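Local coordinates for periplasmic divalent cation tolerance protein (Xylella fastidiosa, PDB 2NUH) that is of unknown function but may bind copper ions and take part in tolerance of divalent cations, at residues Ser3-Pro13 with Pro79-Val90; Leu59-Val67 with Tyr97-Asp106. One frame throughout, in Å; residues are numbered along the deposited sequence.

In the fold
From the N terminus the chain runs through strand 5-12, helix 15-27, strands 33-38 and 40-45, strand 50-63 and helix 67-77 before strand 86-89 returns beside strand 5-12. That return is contact 1, which closes a long loop with helices 15-27 and 67-77 inside it. Contact 2 closes a shorter one, bringing the C-terminal helix 95-105 back to the end of strand 50-63 and the turn after it. Because their segments alternate along the chain, the two loops cross. They meet where strands 5-12 and 50-63 pair, as in the bond of Ile8 N to Ile60 O, so one antiparallel sheet joins strand 86-89 and the C-terminal helix.

Contact 1 of 2, residues Ser3-Pro13 with Pro79-Val90; sequences SDVYLIFSTCP and PYRLPEAIAVQV
Strands 5-12 and 86-89 run antiparallel, their axes 4.4 Å apart at closest, with Leu7 and Val88 exchanging two backbone hydrogen bonds and Phe9 and Ile86 two more. On the face carrying Tyr6 and Ile8, the Tyr6 ring lies across Gln89, whose CA sits over one ring face, 4.0 Å from the centroid, in a CH-pi contact. Ala87 CB packs beside it, 3.8 Å from Ile8 CG1. The other face sets Phe9 CE2 3.9 Å from Val88 CG2. At the N-terminal end of segment 3-13 Val90 O accepts two bonds, from Ser3 N in its carbonyl plane and from Ser3 OG above it; the same hydroxyl accepts from Val5 N in an ST turn. Past the Phe9-Ile86 pair, toward Cys12, side chains take over. With OG anti to the backbone N (chi1 -173°), Ser10 gives a 2.6 Å bond from OG to Glu84 O. A water bridges Thr11 OG1 and Glu84 N, while Thr11 OG1 and Tyr80 OH also bond Glu55. Tyr80 CE1 lies 3.6 Å from Pro13 CD. Helix 67-77 covers Ala85. This antiparallel pairing forms part of the sheet in the ferredoxin-like alpha+beta fold of CutA and its GlnB-like relatives.

Contact 2 of 2, residues Leu59-Val67 with Tyr97-Asp106; sequences LIKTNAVHV and YLTWINTEID
Asn63 meets Asn102 and Asp106 through one amide nitrogen, and these are the two hydrogen bonds between the segments. Its ND2 gives one N-H to Asn102 OD1 at 2.6 Å, in that carbonyl plane, and the other to the syn side of Asp106 OD2 at 2.8 Å, though 30° out of the carboxylate plane. Both acceptors lie close to the Asn63 amide plane, so the two bonds fix how the amide is turned. Its other end is held as well: His66 ND1 donates to Asn63 OD1 at 2.7 Å, the oxygen lying in the imidazole plane. Asn63 thereby links the turn after the strand to Asn102 of the helix and to Asp106 near the C terminus. In CutA, a GlnB-like, ferredoxin-like alpha+beta fold, this is where the C-terminal helix crosses the end of strand 50-63, at 78° between their directions. The remaining contacts are van der Waals. Ile105 CB stands over one face of the His66 ring, 4.0 Å from its centroid, in a CH-pi contact. Because Ile105 CG1 lies between the backbone N and the carbonyl carbon (chi1 62°), CD1 reaches past the ND1 side of the ring on the same face, to 3.4 Å from Thr62 OG1; that hydroxyl is bonded to Leu30 O. Farther up the helix, Ile101 CG2 rests on Thr62 O, and Tyr97 OH meets the bent Lys61 chain at CG and CE, the side chains crossing at about a right angle; Lys61 NZ bonds Leu59 O and Thr35 OG1.

Contact 1 of 2, residues Ser3-Pro13 with Pro79-Val90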
loop_
_atom_site.group_PDB
_atom_site.type_symbol
_atom_site.label_atom_id
_atom_site.label_comp_id
_atom_site.label_asym_id
_atom_site.label_seq_id
_atom_site.Cartn_x
_atom_site.Cartn_y
_atom_site.Cartn_z
ATOM N N SER A 3 -15.887 7.281 -5.851
ATOM C CA SER A 3 -14.756 7.877 -6.608
ATOM C C SER A 3 -13.898 6.759 -7.167
ATOM O O SER A 3 -14.046 5.593 -6.785
ATOM C CB SER A 3 -13.899 8.760 -5.696
ATOM O OG SER A 3 -12.853 8.003 -5.104
ATOM N N ASP A 4 -12.991 7.119 -8.066
ATOM C CA ASP A 4 -12.053 6.146 -8.588
ATOM C C ASP A 4 -10.715 6.087 -7.845
ATOM O O ASP A 4 -9.790 5.429 -8.285
ATOM C CB ASP A 4 -12.073 5.933 -10.127
ATOM C CG ASP A 4 -13.202 4.976 -10.592
ATOM O OD1 ASP A 4 -13.282 4.699 -11.810
ATOM O OD2 ASP A 4 -14.002 4.508 -9.749
ATOM N N VAL A 5 -10.642 6.763 -6.702
ATOM C CA VAL A 5 -9.485 6.648 -5.832
ATOM C C VAL A 5 -9.635 5.403 -4.956
ATOM O O VAL A 5 -10.727 5.073 -4.489
ATOM C CB VAL A 5 -9.282 7.921 -4.986
ATOM C CG1 VAL A 5 -8.263 7.682 -3.884
ATOM C CG2 VAL A 5 -8.834 9.062 -5.881
ATOM N N TYR A 6 -8.522 4.700 -4.778
ATOM C CA TYR A 6 -8.472 3.532 -3.932
ATOM C C TYR A 6 -7.380 3.669 -2.911
ATOM O O TYR A 6 -6.319 4.212 -3.195
ATOM C CB TYR A 6 -8.182 2.294 -4.776
ATOM C CG TYR A 6 -9.421 1.805 -5.473
ATOM C CD1 TYR A 6 -10.096 0.685 -5.021
ATOM C CD2 TYR A 6 -9.942 2.491 -6.565
ATOM C CE1 TYR A 6 -11.251 0.241 -5.653
ATOM C CE2 TYR A 6 -11.093 2.065 -7.185
ATOM C CZ TYR A 6 -11.739 0.940 -6.731
ATOM O OH TYR A 6 -12.892 0.518 -7.354
ATOM N N LEU A 7 -7.661 3.159 -1.721
ATOM C CA LEU A 7 -6.693 3.104 -0.653
ATOM C C LEU A 7 -6.288 1.651 -0.542
ATOM O O LEU A 7 -7.136 0.790 -0.314
ATOM C CB LEU A 7 -7.348 3.559 0.654
ATOM C CG LEU A 7 -6.565 3.696 1.956
ATOM C CD1 LEU A 7 -5.324 4.541 1.786
ATOM C CD2 LEU A 7 -7.472 4.305 2.996
ATOM N N ILE A 8 -5.004 1.373 -0.719
ATOM C CA ILE A 8 -4.519 0.006 -0.582
ATOM C C ILE A 8 -3.787 -0.124 0.725
ATOM O O ILE A 8 -2.914 0.680 1.022
ATOM C CB ILE A 8 -3.556 -0.371 -1.718
ATOM C CG1 ILE A 8 -4.250 -0.195 -3.070
ATOM C CG2 ILE A 8 -3.053 -1.804 -1.546
ATOM C CD1 ILE A 8 -3.296 -0.304 -4.240
ATOM N N PHE A 9 -4.165 -1.143 1.489
ATOM C CA PHE A 9 -3.493 -1.482 2.726
ATOM C C PHE A 9 -2.507 -2.585 2.450
ATOM O O PHE A 9 -2.832 -3.574 1.813
ATOM C CB PHE A 9 -4.505 -1.966 3.761
ATOM C CG PHE A 9 -5.464 -0.912 4.203
ATOM C CD1 PHE A 9 -5.323 -0.305 5.442
ATOM C CD2 PHE A 9 -6.520 -0.532 3.392
ATOM C CE1 PHE A 9 -6.221 0.678 5.856
ATOM C CE2 PHE A 9 -7.420 0.439 3.798
ATOM C CZ PHE A 9 -7.256 1.050 5.029
ATOM N N SER A 10 -1.294 -2.408 2.948
ATOM C CA SER A 10 -0.306 -3.467 2.938
ATOM C C SER A 10 0.504 -3.326 4.201
ATOM O O SER A 10 0.382 -2.330 4.898
ATOM C CB SER A 10 0.611 -3.342 1.724
ATOM O OG SER A 10 1.464 -4.468 1.640
ATOM N N THR A 11 1.312 -4.321 4.518
ATOM C CA THR A 11 2.256 -4.174 5.606
ATOM C C THR A 11 3.596 -4.651 5.126
ATOM O O THR A 11 3.670 -5.455 4.195
ATOM C CB THR A 11 1.876 -4.990 6.843
ATOM O OG1 THR A 11 1.821 -6.375 6.499
ATOM C CG2 THR A 11 0.545 -4.566 7.389
ATOM N N CYS A 12 4.651 -4.155 5.742
ATOM C CA CYS A 12 5.977 -4.679 5.452
ATOM C C CYS A 12 6.721 -4.845 6.742
ATOM O O CYS A 12 6.357 -4.260 7.753
ATOM C CB CYS A 12 6.818 -3.801 4.530
ATOM S SG CYS A 12 6.683 -2.082 4.860
ATOM N N PRO A 13 7.770 -5.663 6.717
ATOM C CA PRO A 13 8.426 -6.022 7.963
ATOM C C PRO A 13 9.266 -4.918 8.580
ATOM O O PRO A 13 9.535 -4.961 9.785
ATOM C CB PRO A 13 9.321 -7.190 7.565
ATOM C CG PRO A 13 9.569 -7.008 6.108
ATOM C CD PRO A 13 8.334 -6.366 5.552
ATOM N N PRO A 79 9.273 -8.090 0.696
ATOM C CA PRO A 79 9.933 -9.198 1.367
ATOM C C PRO A 79 9.079 -10.433 1.502
ATOM O O PRO A 79 9.597 -11.541 1.508
ATOM C CB PRO A 79 10.191 -8.645 2.769
ATOM C CG PRO A 79 10.344 -7.199 2.553
ATOM C CD PRO A 79 9.323 -6.859 1.506
ATOM N N TYR A 80 7.774 -10.254 1.659
ATOM C CA TYR A 80 6.918 -11.395 1.899
ATOM C C TYR A 80 6.506 -12.052 0.605
ATOM O O TYR A 80 6.244 -11.380 -0.392
ATOM C CB TYR A 80 5.631 -11.002 2.613
ATOM C CG TYR A 80 5.781 -10.308 3.943
ATOM C CD1 TYR A 80 6.947 -10.384 4.690
ATOM C CD2 TYR A 80 4.718 -9.586 4.454
ATOM C CE1 TYR A 80 7.048 -9.741 5.908
ATOM C CE2 TYR A 80 4.804 -8.945 5.669
ATOM C CZ TYR A 80 5.971 -9.019 6.388
ATOM O OH TYR A 80 6.046 -8.373 7.597
ATOM N N ARG A 81 6.409 -13.373 0.653
ATOM C CA ARG A 81 5.889 -14.136 -0.466
ATOM C C ARG A 81 4.431 -13.804 -0.724
ATOM O O ARG A 81 4.000 -13.758 -1.866
ATOM C CB ARG A 81 6.067 -15.634 -0.209
ATOM C CG ARG A 81 5.523 -16.534 -1.315
ATOM C CD ARG A 81 6.143 -17.932 -1.297
ATOM N NE ARG A 81 5.323 -18.884 -2.049
ATOM C CZ ARG A 81 5.794 -19.910 -2.756
ATOM N NH1 ARG A 81 7.099 -20.135 -2.844
ATOM N NH2 ARG A 81 4.947 -20.707 -3.398
ATOM N N LEU A 82 3.672 -13.589 0.344
ATOM C CA LEU A 82 2.270 -13.280 0.193
ATOM C C LEU A 82 1.961 -12.061 1.047
ATOM O O LEU A 82 1.597 -12.191 2.211
ATOM C CB LEU A 82 1.418 -14.470 0.621
ATOM C CG LEU A 82 -0.091 -14.258 0.485
ATOM C CD1 LEU A 82 -0.456 -13.816 -0.916
ATOM C CD2 LEU A 82 -0.825 -15.526 0.865
ATOM N N PRO A 83 2.135 -10.866 0.479
ATOM C CA PRO A 83 1.867 -9.688 1.281
ATOM C C PRO A 83 0.400 -9.341 1.339
ATOM O O PRO A 83 -0.380 -9.715 0.473
ATOM C CB PRO A 83 2.615 -8.580 0.549
ATOM C CG PRO A 83 2.703 -9.030 -0.857
ATOM C CD PRO A 83 2.597 -10.534 -0.880
ATOM N N GLU A 84 0.050 -8.623 2.390
ATOM C CA GLU A 84 -1.239 -7.982 2.452
ATOM C C GLU A 84 -1.354 -6.983 1.314
ATOM O O GLU A 84 -0.459 -6.160 1.090
ATOM C CB GLU A 84 -1.369 -7.273 3.792
ATOM C CG GLU A 84 -2.618 -6.422 3.943
ATOM C CD GLU A 84 -2.575 -5.635 5.221
ATOM O OE1 GLU A 84 -2.431 -4.407 5.169
ATOM O OE2 GLU A 84 -2.637 -6.268 6.286
ATOM N N ALA A 85 -2.449 -7.060 0.576
ATOM C CA ALA A 85 -2.701 -6.048 -0.428
ATOM C C ALA A 85 -4.186 -6.048 -0.640
ATOM O O ALA A 85 -4.726 -6.888 -1.335
ATOM C CB ALA A 85 -1.964 -6.344 -1.722
ATOM N N ILE A 86 -4.854 -5.126 0.036
ATOM C CA ILE A 86 -6.298 -5.050 -0.064
ATOM C C ILE A 86 -6.668 -3.611 -0.321
ATOM O O ILE A 86 -6.144 -2.706 0.321
ATOM C CB ILE A 86 -6.996 -5.564 1.200
ATOM C CG1 ILE A 86 -6.387 -4.938 2.458
ATOM C CG2 ILE A 86 -6.886 -7.081 1.263
ATOM C CD1 ILE A 86 -7.071 -5.341 3.757
ATOM N N ALA A 87 -7.541 -3.407 -1.296
ATOM C CA ALA A 87 -7.863 -2.064 -1.749
ATOM C C ALA A 87 -9.285 -1.754 -1.404
ATOM O O ALA A 87 -10.186 -2.580 -1.590
ATOM C CB ALA A 87 -7.636 -1.923 -3.256
ATOM N N VAL A 88 -9.478 -0.546 -0.897
ATOM C CA VAL A 88 -10.793 -0.080 -0.531
ATOM C C VAL A 88 -11.088 1.124 -1.413
ATOM O O VAL A 88 -10.260 2.023 -1.553
ATOM C CB VAL A 88 -10.827 0.310 0.944
ATOM C CG1 VAL A 88 -12.157 0.902 1.285
ATOM C CG2 VAL A 88 -10.539 -0.890 1.819
ATOM N N GLN A 89 -12.258 1.117 -2.032
ATOM C CA GLN A 89 -12.691 2.245 -2.836
ATOM C C GLN A 89 -13.033 3.438 -1.955
ATOM O O GLN A 89 -13.748 3.306 -0.964
ATOM C CB GLN A 89 -13.911 1.868 -3.672
ATOM C CG GLN A 89 -14.265 2.933 -4.698
ATOM C CD GLN A 89 -15.394 2.528 -5.608
ATOM O OE1 GLN A 89 -15.539 3.072 -6.702
ATOM N NE2 GLN A 89 -16.198 1.563 -5.173
ATOM N N VAL A 90 -12.519 4.603 -2.326
ATOM C CA VAL A 90 -12.897 5.845 -1.670
ATOM C C VAL A 90 -14.275 6.244 -2.169
ATOM O O VAL A 90 -14.513 6.308 -3.373
ATOM C CB VAL A 90 -11.851 6.940 -1.935
ATOM C CG1 VAL A 90 -12.370 8.324 -1.561
ATOM C CG2 VAL A 90 -10.584 6.619 -1.160
HETATM O O HOH W 1 2.009 -7.693 4.133
#

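Contact 2 of 2, residues Leu59-Val67 with Tyr97-Asp106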
loop_
_atom_site.group_PDB
_atom_site.type_symbol
_atom_site.label_atom_id
_atom_site.label_comp_id
_atom_site.label_asym_id
_atom_site.label_seq_id
_atom_site.Cartn_x
_atom_site.Cartn_y
_atom_site.Cartn_z
ATOM N N LEU A 59 -0.402 2.649 3.733
ATOM C CA LEU A 59 -1.642 3.137 3.164
ATOM C C LEU A 59 -1.255 3.762 1.850
ATOM O O LEU A 59 -0.614 4.806 1.810
ATOM C CB LEU A 59 -2.305 4.192 4.055
ATOM C CG LEU A 59 -2.843 3.791 5.418
ATOM C CD1 LEU A 59 -3.318 5.029 6.134
ATOM C CD2 LEU A 59 -3.986 2.829 5.266
ATOM N N ILE A 60 -1.635 3.099 0.777
ATOM C CA ILE A 60 -1.219 3.493 -0.554
ATOM C C ILE A 60 -2.393 4.145 -1.235
ATOM O O ILE A 60 -3.455 3.547 -1.332
ATOM C CB ILE A 60 -0.785 2.262 -1.337
ATOM C CG1 ILE A 60 0.433 1.650 -0.668
ATOM C CG2 ILE A 60 -0.445 2.622 -2.765
ATOM C CD1 ILE A 60 0.603 0.178 -0.966
ATOM N N LYS A 61 -2.207 5.370 -1.718
ATOM C CA LYS A 61 -3.299 6.085 -2.360
ATOM C C LYS A 61 -3.089 6.029 -3.858
ATOM O O LYS A 61 -2.074 6.467 -4.370
ATOM C CB LYS A 61 -3.337 7.540 -1.898
ATOM C CG LYS A 61 -4.138 7.795 -0.627
ATOM C CD LYS A 61 -3.413 7.372 0.625
ATOM C CE LYS A 61 -2.361 8.378 1.032
ATOM N NZ LYS A 61 -1.574 7.872 2.174
ATOM N N THR A 62 -4.063 5.494 -4.568
ATOM C CA THR A 62 -3.917 5.334 -5.995
ATOM C C THR A 62 -5.294 5.465 -6.615
ATOM O O THR A 62 -6.220 5.911 -5.957
ATOM C CB THR A 62 -3.214 3.994 -6.329
ATOM O OG1 THR A 62 -2.924 3.936 -7.733
ATOM C CG2 THR A 62 -4.040 2.797 -5.903
ATOM N N ASN A 63 -5.433 5.100 -7.877
ATOM C CA ASN A 63 -6.744 5.100 -8.491
ATOM C C ASN A 63 -7.037 3.772 -9.149
ATOM O O ASN A 63 -6.171 2.904 -9.218
ATOM C CB ASN A 63 -6.912 6.286 -9.458
ATOM C CG ASN A 63 -5.991 6.215 -10.653
ATOM O OD1 ASN A 63 -5.364 5.190 -10.900
ATOM N ND2 ASN A 63 -5.902 7.308 -11.407
ATOM N N ALA A 64 -8.259 3.621 -9.639
ATOM C CA ALA A 64 -8.733 2.351 -10.141
ATOM C C ALA A 64 -7.820 1.828 -11.221
ATOM O O ALA A 64 -7.511 0.644 -11.244
ATOM C CB ALA A 64 -10.153 2.489 -10.688
ATOM N N VAL A 65 -7.388 2.705 -12.122
ATOM C CA VAL A 65 -6.623 2.215 -13.263
ATOM C C VAL A 65 -5.222 1.778 -12.859
ATOM O O VAL A 65 -4.549 1.094 -13.625
ATOM C CB VAL A 65 -6.604 3.189 -14.461
ATOM C CG1 VAL A 65 -8.028 3.461 -14.935
ATOM C CG2 VAL A 65 -5.858 4.463 -14.145
ATOM N N HIS A 66 -4.793 2.149 -11.654
ATOM C CA HIS A 66 -3.462 1.746 -11.190
ATOM C C HIS A 66 -3.464 0.736 -10.065
ATOM O O HIS A 66 -2.401 0.308 -9.640
ATOM C CB HIS A 66 -2.644 2.954 -10.735
ATOM C CG HIS A 66 -2.274 3.870 -11.847
ATOM N ND1 HIS A 66 -3.096 4.895 -12.264
ATOM C CD2 HIS A 66 -1.178 3.915 -12.637
ATOM C CE1 HIS A 66 -2.522 5.531 -13.269
ATOM N NE2 HIS A 66 -1.355 4.961 -13.513
ATOM N N VAL A 67 -4.641 0.366 -9.568
ATOM C CA VAL A 67 -4.703 -0.547 -8.435
ATOM C C VAL A 67 -3.929 -1.835 -8.681
ATOM O O VAL A 67 -3.102 -2.228 -7.859
ATOM C CB VAL A 67 -6.153 -0.874 -8.055
ATOM C CG1 VAL A 67 -6.220 -2.089 -7.135
ATOM C CG2 VAL A 67 -6.785 0.323 -7.391
ATOM N N TYR A 97 -8.256 16.986 -3.896
ATOM C CA TYR A 97 -7.360 15.926 -3.457
ATOM C C TYR A 97 -7.499 14.697 -4.345
ATOM O O TYR A 97 -6.502 14.107 -4.759
ATOM C CB TYR A 97 -7.583 15.576 -1.986
ATOM C CG TYR A 97 -6.600 14.543 -1.521
ATOM C CD1 TYR A 97 -5.271 14.879 -1.316
ATOM C CD2 TYR A 97 -6.990 13.233 -1.338
ATOM C CE1 TYR A 97 -4.355 13.931 -0.913
ATOM C CE2 TYR A 97 -6.081 12.283 -0.936
ATOM C CZ TYR A 97 -4.776 12.644 -0.728
ATOM O OH TYR A 97 -3.870 11.694 -0.336
ATOM N N LEU A 98 -8.733 14.326 -4.668
ATOM C CA LEU A 98 -8.959 13.218 -5.586
ATOM C C LEU A 98 -8.362 13.540 -6.944
ATOM O O LEU A 98 -7.733 12.680 -7.573
ATOM C CB LEU A 98 -10.445 12.938 -5.716
ATOM C CG LEU A 98 -11.185 12.622 -4.420
ATOM C CD1 LEU A 98 -12.674 12.582 -4.718
ATOM C CD2 LEU A 98 -10.733 11.316 -3.782
ATOM N N THR A 99 -8.519 14.784 -7.388
ATOM C CA THR A 99 -7.943 15.195 -8.662
ATOM C C THR A 99 -6.423 15.095 -8.613
ATOM O O THR A 99 -5.793 14.629 -9.561
ATOM C CB THR A 99 -8.398 16.615 -9.046
ATOM O OG1 THR A 99 -9.806 16.577 -9.295
ATOM C CG2 THR A 99 -7.673 17.121 -10.299
ATOM N N TRP A 100 -5.829 15.525 -7.506
ATOM C CA TRP A 100 -4.378 15.443 -7.356
ATOM C C TRP A 100 -3.869 13.997 -7.443
ATOM O O TRP A 100 -2.889 13.719 -8.139
ATOM C CB TRP A 100 -3.933 16.113 -6.053
ATOM C CG TRP A 100 -2.492 15.914 -5.773
ATOM C CD1 TRP A 100 -1.443 16.621 -6.298
ATOM C CD2 TRP A 100 -1.923 14.921 -4.919
ATOM N NE1 TRP A 100 -0.252 16.127 -5.812
ATOM C CE2 TRP A 100 -0.519 15.085 -4.962
ATOM C CE3 TRP A 100 -2.462 13.912 -4.114
ATOM C CZ2 TRP A 100 0.354 14.268 -4.228
ATOM C CZ3 TRP A 100 -1.591 13.097 -3.386
ATOM C CH2 TRP A 100 -0.202 13.285 -3.451
ATOM N N ILE A 101 -4.545 13.074 -6.770
ATOM C CA ILE A 101 -4.143 11.675 -6.839
ATOM C C ILE A 101 -4.115 11.256 -8.286
ATOM O O ILE A 101 -3.131 10.688 -8.760
ATOM C CB ILE A 101 -5.095 10.770 -6.048
ATOM C CG1 ILE A 101 -4.877 10.995 -4.558
ATOM C CG2 ILE A 101 -4.862 9.288 -6.409
ATOM C CD1 ILE A 101 -5.887 10.314 -3.691
ATOM N N ASN A 102 -5.188 11.581 -8.999
ATOM C CA ASN A 102 -5.330 11.140 -10.373
ATOM C C ASN A 102 -4.315 11.784 -11.283
ATOM O O ASN A 102 -3.735 11.106 -12.127
ATOM C CB ASN A 102 -6.748 11.397 -10.881
ATOM C CG ASN A 102 -7.733 10.384 -10.357
ATOM O OD1 ASN A 102 -7.530 9.187 -10.505
ATOM N ND2 ASN A 102 -8.815 10.855 -9.745
ATOM N N THR A 103 -4.094 13.087 -11.118
ATOM C CA THR A 103 -3.170 13.799 -12.001
ATOM C C THR A 103 -1.722 13.399 -11.748
ATOM O O THR A 103 -0.890 13.451 -12.656
ATOM C CB THR A 103 -3.336 15.325 -11.926
ATOM O OG1 THR A 103 -3.121 15.769 -10.585
ATOM C CG2 THR A 103 -4.737 15.718 -12.372
ATOM N N GLU A 104 -1.421 12.973 -10.526
ATOM C CA GLU A 104 -0.085 12.490 -10.212
ATOM C C GLU A 104 0.286 11.242 -10.980
ATOM O O GLU A 104 1.465 11.027 -11.284
ATOM C CB GLU A 104 0.057 12.193 -8.723
ATOM C CG GLU A 104 0.212 13.431 -7.871
ATOM C CD GLU A 104 1.505 14.167 -8.151
ATOM O OE1 GLU A 104 1.446 15.227 -8.809
ATOM O OE2 GLU A 104 2.576 13.685 -7.717
ATOM N N ILE A 105 -0.703 10.404 -11.272
ATOM C CA ILE A 105 -0.414 9.079 -11.817
ATOM C C ILE A 105 -0.999 8.816 -13.200
ATOM O O ILE A 105 -0.570 7.887 -13.877
ATOM C CB ILE A 105 -0.804 7.946 -10.824
ATOM C CG1 ILE A 105 -2.304 7.939 -10.528
ATOM C CG2 ILE A 105 0.015 8.064 -9.536
ATOM C CD1 ILE A 105 -2.694 6.885 -9.469
ATOM N N ASP A 106 -1.968 9.622 -13.619
ATOM C CA ASP A 106 -2.573 9.450 -14.941
ATOM C C ASP A 106 -1.799 10.233 -15.996
ATOM O O ASP A 106 -0.912 11.020 -15.668
ATOM C CB ASP A 106 -4.039 9.883 -14.935
ATOM C CG ASP A 106 -4.934 8.941 -14.145
ATOM O OD1 ASP A 106 -6.073 9.341 -13.832
ATOM O OD2 ASP A 106 -4.516 7.801 -13.841
#